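Local structure of SusD homolog (3SGH) at residues 21-26 / 81-86; 101-106 / 156-161; 107-112 / 148-153; 115-120 / 142-147; 187-192 / 212-217. The protein probably binds glycans at the cell surface, as SusD-like outer-membrane lipoproteins do for nutrient uptake in Bacteroides. One frame throughout, in Å; residues are numbered along the deposited sequence. Where two conformers were deposited one is given.

Interaction 1. Residues 21-26 / 81-86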
# COMPACT_ATOMS: atom_id res chain seq x y z
N LEU A 21 -2.94 4.74 -22.16
CA LEU A 21 -3.23 4.83 -20.73
C LEU A 21 -3.66 3.49 -20.18
O LEU A 21 -3.35 3.18 -19.05
CB LEU A 21 -4.35 5.82 -20.43
CG LEU A 21 -4.12 7.31 -20.51
CD1 LEU A 21 -5.47 7.93 -20.16
CD2 LEU A 21 -3.01 7.78 -19.55
N SER A 22 -4.35 2.68 -20.98
CA SER A 22 -4.92 1.43 -20.43
C SER A 22 -3.87 0.52 -19.83
O SER A 22 -4.10 -0.09 -18.78
CB SER A 22 -5.72 0.65 -21.49
OG SER A 22 -6.82 1.45 -21.90
N THR A 23 -2.72 0.35 -20.47
CA THR A 23 -1.65 -0.47 -19.90
C THR A 23 -1.10 0.16 -18.64
O THR A 23 -0.87 -0.52 -17.65
CB THR A 23 -0.46 -0.59 -20.84
OG1 THR A 23 -0.92 -0.60 -22.19
CG2 THR A 23 0.34 -1.84 -20.50
N MSE A 24 -0.90 1.48 -18.69
CA MSE A 24 -0.30 2.21 -17.57
C MSE A 24 -1.16 2.03 -16.33
O MSE A 24 -0.66 1.91 -15.20
CB MSE A 24 -0.14 3.72 -17.86
CG MSE A 24 0.72 4.02 -19.06
SE MSE A 24 0.85 5.91 -19.37
CE MSE A 24 1.94 6.27 -17.85
N PHE A 25 -2.48 1.98 -16.55
CA PHE A 25 -3.42 1.91 -15.45
C PHE A 25 -3.29 0.65 -14.60
O PHE A 25 -3.84 0.58 -13.47
CB PHE A 25 -4.86 1.93 -15.95
CG PHE A 25 -5.40 3.28 -16.42
CD1 PHE A 25 -4.83 4.50 -16.10
CD2 PHE A 25 -6.57 3.28 -17.14
CE1 PHE A 25 -5.42 5.69 -16.52
CE2 PHE A 25 -7.16 4.47 -17.57
CZ PHE A 25 -6.59 5.65 -17.29
N ASN A 26 -2.60 -0.38 -15.11
CA ASN A 26 -2.37 -1.58 -14.28
C ASN A 26 -1.57 -1.30 -13.00
O ASN A 26 -1.65 -2.08 -12.06
CB ASN A 26 -1.68 -2.64 -15.10
CG ASN A 26 -2.65 -3.31 -16.07
OD1 ASN A 26 -3.48 -4.12 -15.64
ND2 ASN A 26 -2.62 -2.89 -17.33
N TYR A 81 7.84 -0.60 -13.90
CA TYR A 81 8.46 -0.05 -15.10
C TYR A 81 7.80 -0.52 -16.38
O TYR A 81 7.61 0.26 -17.29
CB TYR A 81 9.95 -0.35 -15.17
CG TYR A 81 10.81 0.82 -14.81
CD1 TYR A 81 10.91 1.27 -13.51
CD2 TYR A 81 11.56 1.44 -15.79
CE1 TYR A 81 11.71 2.38 -13.20
CE2 TYR A 81 12.37 2.51 -15.51
CZ TYR A 81 12.44 2.99 -14.22
OH TYR A 81 13.27 4.06 -13.99
N GLY A 82 7.45 -1.80 -16.46
CA GLY A 82 6.82 -2.32 -17.65
C GLY A 82 5.50 -1.66 -18.00
O GLY A 82 5.19 -1.44 -19.19
N TYR A 83 4.71 -1.34 -16.98
CA TYR A 83 3.43 -0.69 -17.26
C TYR A 83 3.60 0.80 -17.62
O TYR A 83 2.90 1.30 -18.49
CB TYR A 83 2.47 -0.85 -16.06
CG TYR A 83 1.95 -2.24 -15.84
CD1 TYR A 83 1.49 -3.01 -16.90
CD2 TYR A 83 1.84 -2.75 -14.54
CE1 TYR A 83 1.01 -4.28 -16.70
CE2 TYR A 83 1.34 -4.00 -14.32
CZ TYR A 83 0.92 -4.77 -15.39
OH TYR A 83 0.42 -6.03 -15.17
N ILE A 84 4.51 1.50 -16.95
CA ILE A 84 4.61 2.93 -17.09
C ILE A 84 5.37 3.34 -18.35
O ILE A 84 5.01 4.32 -19.00
CB ILE A 84 5.25 3.58 -15.84
CG1 ILE A 84 4.34 3.32 -14.61
CG2 ILE A 84 5.52 5.07 -16.07
CD1 ILE A 84 2.84 3.80 -14.79
N TYR A 85 6.42 2.59 -18.69
CA TYR A 85 7.27 2.97 -19.84
C TYR A 85 7.28 1.86 -20.87
O TYR A 85 7.30 0.69 -20.48
CB TYR A 85 8.69 3.25 -19.37
CG TYR A 85 8.82 4.25 -18.28
CD1 TYR A 85 8.76 5.63 -18.54
CD2 TYR A 85 9.08 3.85 -16.98
CE1 TYR A 85 8.90 6.56 -17.51
CE2 TYR A 85 9.23 4.81 -15.95
CZ TYR A 85 9.14 6.13 -16.23
OH TYR A 85 9.26 7.03 -15.21
N PRO A 86 7.31 2.20 -22.19
CA PRO A 86 7.44 3.56 -22.76
C PRO A 86 6.15 4.35 -22.89
O PRO A 86 6.17 5.45 -23.42
CB PRO A 86 8.07 3.28 -24.15
CG PRO A 86 7.51 1.97 -24.55
CD PRO A 86 7.47 1.16 -23.25
O HOH W 1 -2.15 -5.97 -13.80
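Tyr83, near the end of helix 75-84, and Asn26, just beyond helix 17-24, make the main contact here, in a SusD-like protein of alpha-alpha superhelix fold. The backbones come very close, with Met24 CA and Tyr83 CA 4.7 Å apart.

Taking residues 81-86 in order, Tyr83 is the first to touch across the contact. Asn26 CB stands over the middle of its ring, 3.3 Å from the centroid and only 8° off the ring normal, which meets the geometry of a CH-pi contact. The Asn26 amide plane is inclined 26° to the ring, although the two side chains cross at about a right angle. Its rotation is fixed at both ends. ND2 donates to Thr23 O at 3.0 Å, an oxygen that also accepts Asn26 N from the same face of its carbonyl plane, while OD1 takes a hydrogen bond from water 1 at 2.9 Å. That water also bonds to Tyr83 OH, so it bridges the phenol and the amide of the residue whose CB lies over the ring. The backbone of Tyr83 takes part as well, for Met24 CA makes a CA-H...O contact of 3.5 Å with Tyr83 O.

Ile84 follows and meets the side chain of Met24, a selenomethionine, farther out, while also packing on Val27 of helix 26-29. Met24 itself extends onto Phe88 of helix 87-95. Its chain is extended through chi2 and turns at chi3 (71°), bringing the methyl toward helix 75-84: CE lies 4.0 Å from Ile84 CD1 and 3.8 Å from Ile84 O.

Interaction 2. Residues 101-106 / 156-161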
# COMPACT_ATOMS: atom_id res chain seq x y z
N ILE A 101 -5.40 13.72 -21.14
CA ILE A 101 -4.76 12.41 -21.34
C ILE A 101 -3.32 12.52 -20.84
O ILE A 101 -2.85 11.60 -20.19
CB ILE A 101 -4.85 11.91 -22.80
CG1 ILE A 101 -6.33 11.83 -23.22
CG2 ILE A 101 -4.11 10.58 -22.98
CD1 ILE A 101 -7.25 11.03 -22.28
N TYR A 102 -2.66 13.66 -21.05
CA TYR A 102 -1.34 13.87 -20.51
C TYR A 102 -1.37 13.94 -19.00
O TYR A 102 -0.52 13.35 -18.33
CB TYR A 102 -0.70 15.13 -21.08
CG TYR A 102 0.66 15.39 -20.53
CD1 TYR A 102 1.70 14.50 -20.76
CD2 TYR A 102 0.92 16.55 -19.78
CE1 TYR A 102 2.97 14.75 -20.26
CE2 TYR A 102 2.21 16.79 -19.29
CZ TYR A 102 3.22 15.89 -19.55
OH TYR A 102 4.51 16.11 -19.07
N ALA A 103 -2.34 14.68 -18.44
CA ALA A 103 -2.53 14.75 -17.00
C ALA A 103 -2.67 13.34 -16.43
O ALA A 103 -2.05 13.00 -15.41
CB ALA A 103 -3.75 15.58 -16.68
N MSE A 104 -3.50 12.50 -17.06
CA MSE A 104 -3.69 11.14 -16.56
C MSE A 104 -2.43 10.30 -16.66
O MSE A 104 -2.19 9.44 -15.83
CB MSE A 104 -4.87 10.44 -17.25
CG MSE A 104 -6.20 11.07 -16.90
SE MSE A 104 -6.66 10.91 -15.08
CE MSE A 104 -6.06 9.06 -14.80
N ALA A 105 -1.61 10.54 -17.70
CA ALA A 105 -0.34 9.81 -17.85
C ALA A 105 0.63 10.23 -16.74
O ALA A 105 1.29 9.39 -16.14
CB ALA A 105 0.26 10.04 -19.24
N GLN A 106 0.64 11.51 -16.39
CA GLN A 106 1.46 12.02 -15.30
C GLN A 106 1.02 11.45 -13.95
O GLN A 106 1.86 11.00 -13.16
CB GLN A 106 1.32 13.54 -15.24
CG GLN A 106 2.12 14.25 -16.26
CD GLN A 106 2.21 15.74 -15.96
OE1 GLN A 106 1.19 16.41 -15.80
NE2 GLN A 106 3.42 16.24 -15.84
N THR A 156 -3.66 20.67 -11.92
CA THR A 156 -4.12 21.93 -12.53
C THR A 156 -4.96 21.64 -13.75
O THR A 156 -6.00 22.26 -13.97
CB THR A 156 -2.95 22.79 -12.93
OG1 THR A 156 -2.19 23.11 -11.76
CG2 THR A 156 -3.44 24.10 -13.59
N ILE A 157 -4.53 20.65 -14.52
CA ILE A 157 -5.26 20.25 -15.73
C ILE A 157 -6.60 19.63 -15.42
O ILE A 157 -7.60 19.99 -16.03
CB ILE A 157 -4.46 19.23 -16.57
CG1 ILE A 157 -3.23 19.92 -17.14
CG2 ILE A 157 -5.31 18.71 -17.75
CD1 ILE A 157 -2.23 18.98 -17.71
N LEU A 158 -6.61 18.69 -14.48
CA LEU A 158 -7.85 18.00 -14.10
C LEU A 158 -8.89 18.98 -13.49
O LEU A 158 -10.09 18.83 -13.74
CB LEU A 158 -7.58 16.87 -13.12
CG LEU A 158 -6.79 15.68 -13.68
CD1 LEU A 158 -6.31 14.75 -12.55
CD2 LEU A 158 -7.64 14.93 -14.77
N LYS A 159 -8.42 19.97 -12.72
CA LYS A 159 -9.31 20.92 -12.05
C LYS A 159 -10.07 21.76 -13.06
O LYS A 159 -11.27 21.97 -12.92
CB LYS A 159 -8.54 21.84 -11.09
CG LYS A 159 -9.43 22.74 -10.24
CD LYS A 159 -8.64 23.63 -9.24
CE LYS A 159 -9.51 24.80 -8.70
NZ LYS A 159 -8.59 25.97 -8.32
N SER A 160 -9.37 22.22 -14.08
CA SER A 160 -10.02 22.92 -15.16
C SER A 160 -10.97 22.03 -15.95
O SER A 160 -12.14 22.41 -16.23
CB SER A 160 -8.94 23.49 -16.09
OG SER A 160 -9.57 24.13 -17.16
N ALA A 161 -10.48 20.85 -16.33
CA ALA A 161 -11.27 19.90 -17.09
C ALA A 161 -12.60 19.56 -16.38
O ALA A 161 -13.65 19.44 -17.02
CB ALA A 161 -10.42 18.62 -17.37
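Tyr102 O accepts Gln106 N at 2.9 Å, the shortest backbone hydrogen bond within these segments, and the same tyrosine turns its ring edge toward Ile157. That edge contact is slight, with Tyr102 CD2 and Ile157 CD1 4.5 Å apart; the phenol oxygen is held elsewhere, by Glu92.

No hydrogen bond crosses between the segments, and the contact is apolar. Its centre is Ala103, with Ala103 CA 6.3 Å from Ile157 CA. Ala103 CB nestles against the branch point of the isoleucine, 3.7 Å from Ile157 CG2. Ile157 has CG1 anti to its carbonyl carbon (chi1 -67°), which sends CD1 past the alanine methyl toward the tyrosine ring while CG2 rests on the methyl itself. Leu158 adds its CG at 4.3 Å from Ala103 CB. Its branch CD2 then meets the selenium of Met104 at 4.1 Å, the two side chains crossing at about a right angle.

The segment axes approach to 9.3 Å at 136° between their directions: apolar packing within a splayed antiparallel helix pair, as in the alpha-alpha superhelix of SusD-like proteins. Helix 181-198 packs beside both members, through Trp184 on Met104 and Leu185 on Leu158, while helices 17-24 and 87-95 flank helix 100-120 through Leu21 and Phe88 on Ala105.

Interaction 3. Residues 107-112 / 148-153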
# COMPACT_ATOMS: atom_id res chain seq x y z
N LEU A 107 -0.27 11.50 -13.70
CA LEU A 107 -0.83 10.95 -12.45
C LEU A 107 -0.51 9.44 -12.29
O LEU A 107 -0.14 8.97 -11.22
CB LEU A 107 -2.31 11.20 -12.39
CG LEU A 107 -3.07 10.59 -11.19
CD1 LEU A 107 -2.57 11.17 -9.86
CD2 LEU A 107 -4.60 10.87 -11.41
N THR A 108 -0.67 8.71 -13.36
CA THR A 108 -0.46 7.28 -13.35
C THR A 108 1.02 6.91 -13.16
O THR A 108 1.32 5.98 -12.38
CB THR A 108 -1.10 6.61 -14.60
OG1 THR A 108 -2.48 7.01 -14.71
CG2 THR A 108 -1.04 5.09 -14.48
N ARG A 109 1.91 7.64 -13.83
CA ARG A 109 3.35 7.52 -13.61
C ARG A 109 3.72 7.82 -12.18
O ARG A 109 4.41 7.06 -11.56
CB ARG A 109 4.09 8.48 -14.51
CG ARG A 109 5.61 8.38 -14.48
CD ARG A 109 6.19 9.40 -15.36
NE ARG A 109 7.65 9.37 -15.35
CZ ARG A 109 8.44 10.41 -15.58
NH1 ARG A 109 7.94 11.64 -15.74
NH2 ARG A 109 9.74 10.21 -15.58
N VAL A 110 3.22 8.95 -11.64
CA VAL A 110 3.48 9.26 -10.25
C VAL A 110 2.97 8.11 -9.36
O VAL A 110 3.66 7.73 -8.43
CB VAL A 110 2.90 10.62 -9.81
CG1 VAL A 110 2.91 10.73 -8.23
CG2 VAL A 110 3.63 11.84 -10.49
N TYR A 111 1.78 7.56 -9.61
CA TYR A 111 1.20 6.49 -8.74
C TYR A 111 2.16 5.29 -8.68
O TYR A 111 2.49 4.75 -7.60
CB TYR A 111 -0.20 6.02 -9.18
CG TYR A 111 -0.85 5.25 -8.06
CD1 TYR A 111 -0.67 3.85 -7.91
CD2 TYR A 111 -1.58 5.92 -7.09
CE1 TYR A 111 -1.24 3.18 -6.81
CE2 TYR A 111 -2.15 5.26 -6.02
CZ TYR A 111 -1.98 3.90 -5.89
OH TYR A 111 -2.52 3.27 -4.79
N GLY A 112 2.65 4.92 -9.84
CA GLY A 112 3.49 3.76 -9.96
C GLY A 112 4.84 3.99 -9.35
O GLY A 112 5.40 3.10 -8.70
N PHE A 148 5.87 15.32 -6.73
CA PHE A 148 4.91 16.36 -6.29
C PHE A 148 4.70 17.42 -7.40
O PHE A 148 3.56 17.81 -7.68
CB PHE A 148 5.36 17.06 -4.98
CG PHE A 148 5.05 16.29 -3.71
CD1 PHE A 148 3.74 16.15 -3.28
CD2 PHE A 148 6.07 15.69 -2.96
CE1 PHE A 148 3.42 15.46 -2.15
CE2 PHE A 148 5.76 15.01 -1.80
CZ PHE A 148 4.43 14.89 -1.39
N ASP A 149 5.79 17.85 -8.02
CA ASP A 149 5.70 18.80 -9.13
C ASP A 149 4.83 18.29 -10.30
O ASP A 149 3.99 19.03 -10.82
CB ASP A 149 7.09 19.23 -9.62
CG ASP A 149 7.88 20.01 -8.55
OD1 ASP A 149 7.27 20.50 -7.59
OD2 ASP A 149 9.12 20.10 -8.70
N ASP A 150 5.03 17.04 -10.71
CA ASP A 150 4.30 16.51 -11.84
C ASP A 150 2.83 16.32 -11.44
O ASP A 150 1.91 16.58 -12.22
CB ASP A 150 4.92 15.21 -12.30
CG ASP A 150 6.23 15.42 -13.09
OD1 ASP A 150 6.47 16.55 -13.59
OD2 ASP A 150 7.00 14.46 -13.23
N LEU A 151 2.63 15.91 -10.20
CA LEU A 151 1.28 15.68 -9.70
C LEU A 151 0.56 17.03 -9.66
O LEU A 151 -0.60 17.12 -10.03
CB LEU A 151 1.35 15.00 -8.32
CG LEU A 151 -0.02 14.69 -7.70
CD1 LEU A 151 -0.89 13.85 -8.59
CD2 LEU A 151 0.20 14.00 -6.32
N ASP A 152 1.25 18.11 -9.26
CA ASP A 152 0.59 19.43 -9.26
C ASP A 152 0.16 19.88 -10.65
O ASP A 152 -0.89 20.53 -10.84
CB ASP A 152 1.52 20.48 -8.62
CG ASP A 152 1.54 20.41 -7.09
OD1 ASP A 152 0.58 19.86 -6.50
OD2 ASP A 152 2.53 20.92 -6.47
N ASN A 153 0.98 19.55 -11.63
CA ASN A 153 0.68 19.86 -13.02
C ASN A 153 -0.58 19.11 -13.46
O ASN A 153 -1.45 19.69 -14.06
CB ASN A 153 1.82 19.46 -13.92
CG ASN A 153 1.64 19.98 -15.35
OD1 ASN A 153 1.75 21.20 -15.58
ND2 ASN A 153 1.33 19.07 -16.32
O HOH W 2 5.04 11.89 -14.05
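Leu107 pushes its CD1 methyl against CD1 of Leu151 at 3.4 Å, tighter than usual for two carbons and so a sign of close packing. Both leucines carry CG anti to the backbone N (chi1 176° in Leu107), and their branches slant across each other where Leu107 CA and Leu151 CA are 5.9 Å apart. About one turn on, Val110 packs with CG2 4.0 Å from Asp150 CB and lies near Leu151 N as well.

Beyond this apolar layer come Arg109 and Asp150. Arg109 NH1 and Asp150 OD2 are 3.9 Å apart, a long salt bridge in which the oxygen lies well out of the guanidinium plane, so the attraction is one of charge and no N-H is aimed at it. Water 2 joins the same two atoms through weak bonds. Stronger partners hold both groups: Arg109 NE bonds to Tyr85 OH, and Asp150 OD2 to Tyr125 OH. Tyr125 and Phe88 also make cation-pi contacts with Arg109.

The axes of segments 107-112 and 148-153 approach to 9.3 Å with 149° between their directions, so that here helices 100-120 and 140-162 run antiparallel, the arrangement from which the alpha-alpha superhelix of SusD-like proteins, members of the TPR clan, is made.

Interaction 4. Residues 115-120 / 142-147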
# COMPACT_ATOMS: atom_id res chain seq x y z
N LEU A 115 5.08 4.26 -5.47
CA LEU A 115 5.18 2.91 -4.97
C LEU A 115 6.60 2.36 -5.08
O LEU A 115 7.14 1.84 -4.11
CB LEU A 115 4.20 1.97 -5.67
CG LEU A 115 4.23 0.49 -5.28
CD1 LEU A 115 4.12 0.31 -3.79
CD2 LEU A 115 3.11 -0.26 -6.05
N LEU A 116 7.23 2.54 -6.24
CA LEU A 116 8.56 1.96 -6.43
C LEU A 116 9.57 2.69 -5.53
O LEU A 116 10.46 2.07 -4.94
CB LEU A 116 8.95 1.97 -7.92
CG LEU A 116 10.25 1.24 -8.26
CD1 LEU A 116 10.21 -0.24 -7.76
CD2 LEU A 116 10.59 1.33 -9.80
N ALA A 117 9.44 4.01 -5.40
CA ALA A 117 10.31 4.79 -4.49
C ALA A 117 10.13 4.35 -3.04
O ALA A 117 11.12 4.28 -2.29
CB ALA A 117 10.05 6.32 -4.60
N SER A 118 8.90 4.04 -2.65
CA SER A 118 8.56 3.53 -1.31
C SER A 118 9.07 2.10 -1.06
O SER A 118 9.13 1.65 0.08
CB SER A 118 7.07 3.62 -1.07
OG SER A 118 6.67 4.99 -1.10
N LEU A 119 9.42 1.39 -2.14
CA LEU A 119 10.05 0.09 -2.06
C LEU A 119 11.59 0.18 -1.99
O LEU A 119 12.18 -0.39 -1.08
CB LEU A 119 9.63 -0.75 -3.28
CG LEU A 119 8.18 -1.26 -3.28
CD1 LEU A 119 7.73 -1.81 -4.65
CD2 LEU A 119 7.99 -2.38 -2.19
N GLN A 120 12.23 0.79 -2.99
CA GLN A 120 13.67 0.70 -3.13
C GLN A 120 14.44 1.98 -2.85
O GLN A 120 15.64 1.93 -2.63
CB GLN A 120 14.06 0.19 -4.53
CG GLN A 120 13.81 1.13 -5.66
CD GLN A 120 14.43 0.61 -6.93
OE1 GLN A 120 14.11 -0.48 -7.37
NE2 GLN A 120 15.38 1.35 -7.49
N THR A 142 14.96 14.12 -4.38
CA THR A 142 14.75 14.69 -5.70
C THR A 142 13.54 14.07 -6.35
O THR A 142 12.71 14.78 -6.93
CB THR A 142 16.02 14.50 -6.59
OG1 THR A 142 17.08 15.31 -6.03
CG2 THR A 142 15.76 14.93 -8.01
N VAL A 143 13.43 12.74 -6.27
CA VAL A 143 12.27 12.08 -6.91
C VAL A 143 10.96 12.41 -6.20
O VAL A 143 9.98 12.66 -6.85
CB VAL A 143 12.45 10.54 -7.13
CG1 VAL A 143 12.55 9.76 -5.82
CG2 VAL A 143 11.33 10.03 -8.00
N TRP A 144 10.94 12.46 -4.87
CA TRP A 144 9.71 12.84 -4.19
C TRP A 144 9.28 14.25 -4.60
O TRP A 144 8.12 14.48 -4.93
CB TRP A 144 9.87 12.69 -2.68
CG TRP A 144 9.72 11.22 -2.25
CD1 TRP A 144 10.73 10.34 -2.01
CD2 TRP A 144 8.50 10.47 -2.09
NE1 TRP A 144 10.24 9.13 -1.67
CE2 TRP A 144 8.87 9.16 -1.74
CE3 TRP A 144 7.15 10.79 -2.19
CZ2 TRP A 144 7.93 8.16 -1.46
CZ3 TRP A 144 6.21 9.79 -1.96
CH2 TRP A 144 6.61 8.49 -1.62
N HIS A 145 10.21 15.19 -4.59
CA HIS A 145 9.88 16.58 -5.01
C HIS A 145 9.44 16.67 -6.47
O HIS A 145 8.42 17.34 -6.79
CB HIS A 145 11.02 17.53 -4.72
CG HIS A 145 11.19 17.85 -3.26
ND1 HIS A 145 11.61 19.08 -2.81
CD2 HIS A 145 11.03 17.09 -2.16
CE1 HIS A 145 11.69 19.06 -1.49
NE2 HIS A 145 11.35 17.86 -1.07
N ALA A 146 10.16 15.98 -7.36
CA ALA A 146 9.79 15.90 -8.77
C ALA A 146 8.39 15.34 -8.97
O ALA A 146 7.65 15.87 -9.79
CB ALA A 146 10.79 15.07 -9.57
N MSE A 147 8.05 14.27 -8.22
CA MSE A 147 6.73 13.65 -8.32
C MSE A 147 5.64 14.59 -7.82
O MSE A 147 4.58 14.67 -8.46
CB MSE A 147 6.66 12.26 -7.64
CG MSE A 147 7.49 11.23 -8.29
SE MSE A 147 7.23 9.47 -7.54
CE MSE A 147 8.04 9.88 -5.82
O HOH W 3 11.82 6.67 -0.93
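Trp144 reaches from segment 142-147 to Ala117 and Ser118, bridging segment axes that stand 11.0 Å apart and run nearly antiparallel. The segments belong to the pair of helices 100-120 and 140-162, in keeping with the alpha-alpha superhelix. At the CB of Trp144 the torsion sets the course: CG is anti to the carbonyl carbon (chi1 -79°), and the indole extends toward segment 115-120. Along the pyrrole side NE1 comes first, 4.1 Å from Ala117 CB, with CE2 scarcely farther from the same methyl. NE1 also gives its hydrogen to water 3 at 3.0 Å, in the plane of the ring; the water in turn donates to Ala117 O at 2.8 Å. At the far end the benzo edge meets Ser118 OG, 3.4 Å from CZ2 and 3.5 Å from CH2.

Met147 covers one face of the indole, its CE 3.7 Å above the plane toward the rim, and that methyl also packs on Ala117 CB at 4.3 Å. Trp491 meets the indole from elsewhere in the chain, with ring planes steeply inclined. A leucine in place of Trp144 would probably leave water 3 without its N-H donor and open a gap beside Ala117 and Ser118.

The hydroxyl of Ser118 has its own partners in Gln114 O and Arg198 NH1; OG lies near the ring plane and makes no hydrogen bond to the indole. The water-mediated link is thus the polar connection between the segments, in a buried contact that is mostly apolar.

Interaction 5. Residues 187-192 / 212-217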
# COMPACT_ATOMS: atom_id res chain seq x y z
N PHE A 187 -9.02 12.05 -6.22
CA PHE A 187 -8.01 10.96 -6.19
C PHE A 187 -6.61 11.56 -6.15
O PHE A 187 -5.76 11.20 -5.29
CB PHE A 187 -8.18 10.04 -7.40
CG PHE A 187 -7.20 8.90 -7.44
CD1 PHE A 187 -5.94 9.08 -8.01
CD2 PHE A 187 -7.58 7.62 -7.03
CE1 PHE A 187 -5.00 8.02 -8.08
CE2 PHE A 187 -6.67 6.55 -7.09
CZ PHE A 187 -5.36 6.76 -7.63
N ALA A 188 -6.37 12.51 -7.05
CA ALA A 188 -5.05 13.12 -7.16
C ALA A 188 -4.65 13.87 -5.87
O ALA A 188 -3.50 13.77 -5.42
CB ALA A 188 -4.97 14.02 -8.38
N ASN A 189 -5.57 14.64 -5.31
CA ASN A 189 -5.29 15.35 -4.04
C ASN A 189 -5.12 14.41 -2.87
O ASN A 189 -4.30 14.68 -1.99
CB ASN A 189 -6.37 16.41 -3.77
CG ASN A 189 -6.13 17.67 -4.59
OD1 ASN A 189 -5.09 18.31 -4.45
ND2 ASN A 189 -7.08 18.03 -5.45
N THR A 190 -5.82 13.28 -2.88
CA THR A 190 -5.70 12.33 -1.79
C THR A 190 -4.33 11.64 -1.89
O THR A 190 -3.66 11.38 -0.89
CB THR A 190 -6.84 11.29 -1.79
OG1 THR A 190 -8.12 11.94 -1.75
CG2 THR A 190 -6.73 10.35 -0.60
N LEU A 191 -3.90 11.37 -3.11
CA LEU A 191 -2.54 10.83 -3.34
C LEU A 191 -1.49 11.82 -2.91
O LEU A 191 -0.50 11.45 -2.23
CB LEU A 191 -2.32 10.56 -4.82
CG LEU A 191 -0.95 10.00 -5.24
CD1 LEU A 191 -0.60 8.68 -4.52
CD2 LEU A 191 -0.87 9.85 -6.78
N LYS A 192 -1.72 13.07 -3.24
CA LYS A 192 -0.83 14.15 -2.81
C LYS A 192 -0.74 14.15 -1.29
O LYS A 192 0.33 14.22 -0.73
CB LYS A 192 -1.29 15.50 -3.33
CG LYS A 192 -0.38 16.67 -2.95
CD LYS A 192 -0.85 17.93 -3.73
CE LYS A 192 -0.06 19.16 -3.35
NZ LYS A 192 -0.39 20.36 -4.16
N GLN A 212 -1.59 20.58 3.18
CA GLN A 212 -2.57 21.67 3.26
C GLN A 212 -3.09 22.07 1.87
O GLN A 212 -4.31 22.27 1.70
CB GLN A 212 -2.04 22.85 4.08
CG GLN A 212 -1.97 22.47 5.54
CD GLN A 212 -1.43 23.48 6.51
OE1 GLN A 212 -1.35 23.19 7.70
NE2 GLN A 212 -1.10 24.67 6.03
N GLU A 213 -2.22 22.15 0.89
CA GLU A 213 -2.66 22.32 -0.50
C GLU A 213 -3.62 21.25 -0.94
O GLU A 213 -4.63 21.54 -1.60
CB GLU A 213 -1.48 22.36 -1.45
CG GLU A 213 -0.64 23.64 -1.36
CD GLU A 213 0.69 23.53 -2.11
OE1 GLU A 213 0.97 22.49 -2.79
OE2 GLU A 213 1.48 24.48 -2.01
N ALA A 214 -3.26 19.99 -0.65
CA ALA A 214 -4.10 18.84 -0.98
C ALA A 214 -5.48 18.96 -0.38
O ALA A 214 -6.48 18.74 -1.08
CB ALA A 214 -3.45 17.54 -0.56
N VAL A 215 -5.54 19.37 0.89
CA VAL A 215 -6.82 19.49 1.58
C VAL A 215 -7.69 20.60 0.97
O VAL A 215 -8.87 20.40 0.76
CB VAL A 215 -6.60 19.71 3.10
CG1 VAL A 215 -7.95 20.01 3.80
CG2 VAL A 215 -5.95 18.48 3.66
N LEU A 216 -7.07 21.70 0.59
CA LEU A 216 -7.77 22.78 -0.13
C LEU A 216 -8.21 22.35 -1.54
O LEU A 216 -9.25 22.77 -2.03
CB LEU A 216 -6.92 24.05 -0.20
CG LEU A 216 -6.75 24.84 1.10
CD1 LEU A 216 -5.73 25.96 0.90
CD2 LEU A 216 -8.12 25.33 1.64
N GLY A 217 -7.38 21.54 -2.19
CA GLY A 217 -7.69 21.06 -3.52
C GLY A 217 -8.95 20.20 -3.48
O GLY A 217 -9.76 20.25 -4.41
O HOH W 4 -3.30 20.44 -4.55
O HOH W 5 -7.37 20.65 -6.78
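Segment axes only 8.4 Å apart, at 160° between their directions, bring Asn189 CA within 4.8 Å of Ala214 CA. Small residues permit this approach. Ala214 CB sits 3.3 Å from Asn189 O and beneath the aliphatic part of Lys192, while Gly217 lies against the Asn189 amide, where a modelled CB would clash with OD1.

Lys192 has CG anti to the backbone N (chi1 -178°) and stays extended to its end, so the chain passes over the Ala214 methyl, with Lys192 CG 4.0 Å from Ala214 CB, and delivers NZ to Glu213. There NZ donates to OE1 at 2.9 Å, meeting the carboxylate on its anti side and 15° out of plane. Two further partners hold the ammonium: Asp152 of helix 140-162, in a salt bridge, and water 4, which accepts at 2.9 Å. Water 4 also donates to Asn189 OD1 at 2.8 Å, tying the amide to the lysine. At the other end of that amide, ND2 donates to water 5 at 3.0 Å, which reaches Gly217 O weakly. With a methionine replacing Lys192, Asp152 and Glu213 would probably lose their shared positive mate and water 4 its N-H donor.

Apolar cover for Lys192 and Asn189 comes from Ile155 of helix 140-162. Successive helices 181-198 and 204-217, packed antiparallel with little between them, are consistent with the alpha-alpha superhelix continuing past helix 140-162.

In the fold
Interactions 2, 3 and 4 follow one helix pair, 100-120 with 140-162, and are nested along the chain, with interaction 4 innermost. Centres are 10 Å apart from 2 to 3 and again from 3 to 4, and Gln106 OE1 probably bonds to Asn153 ND2 at 2.7 Å between the first two. Interaction 1 packs on one flank of helix 100-120, with Met24 O 3.3 Å from Thr108 CG2. Interaction 5 lies beside helix 140-162: Asp152 OD1 meets Lys192 NZ at 2.6 Å, which probably offsets the closeness of Asp152 OD2 to Glu213 OE1 (4.3 Å). Interactions 1 and 5 do not touch, their centres being about 23 Å apart.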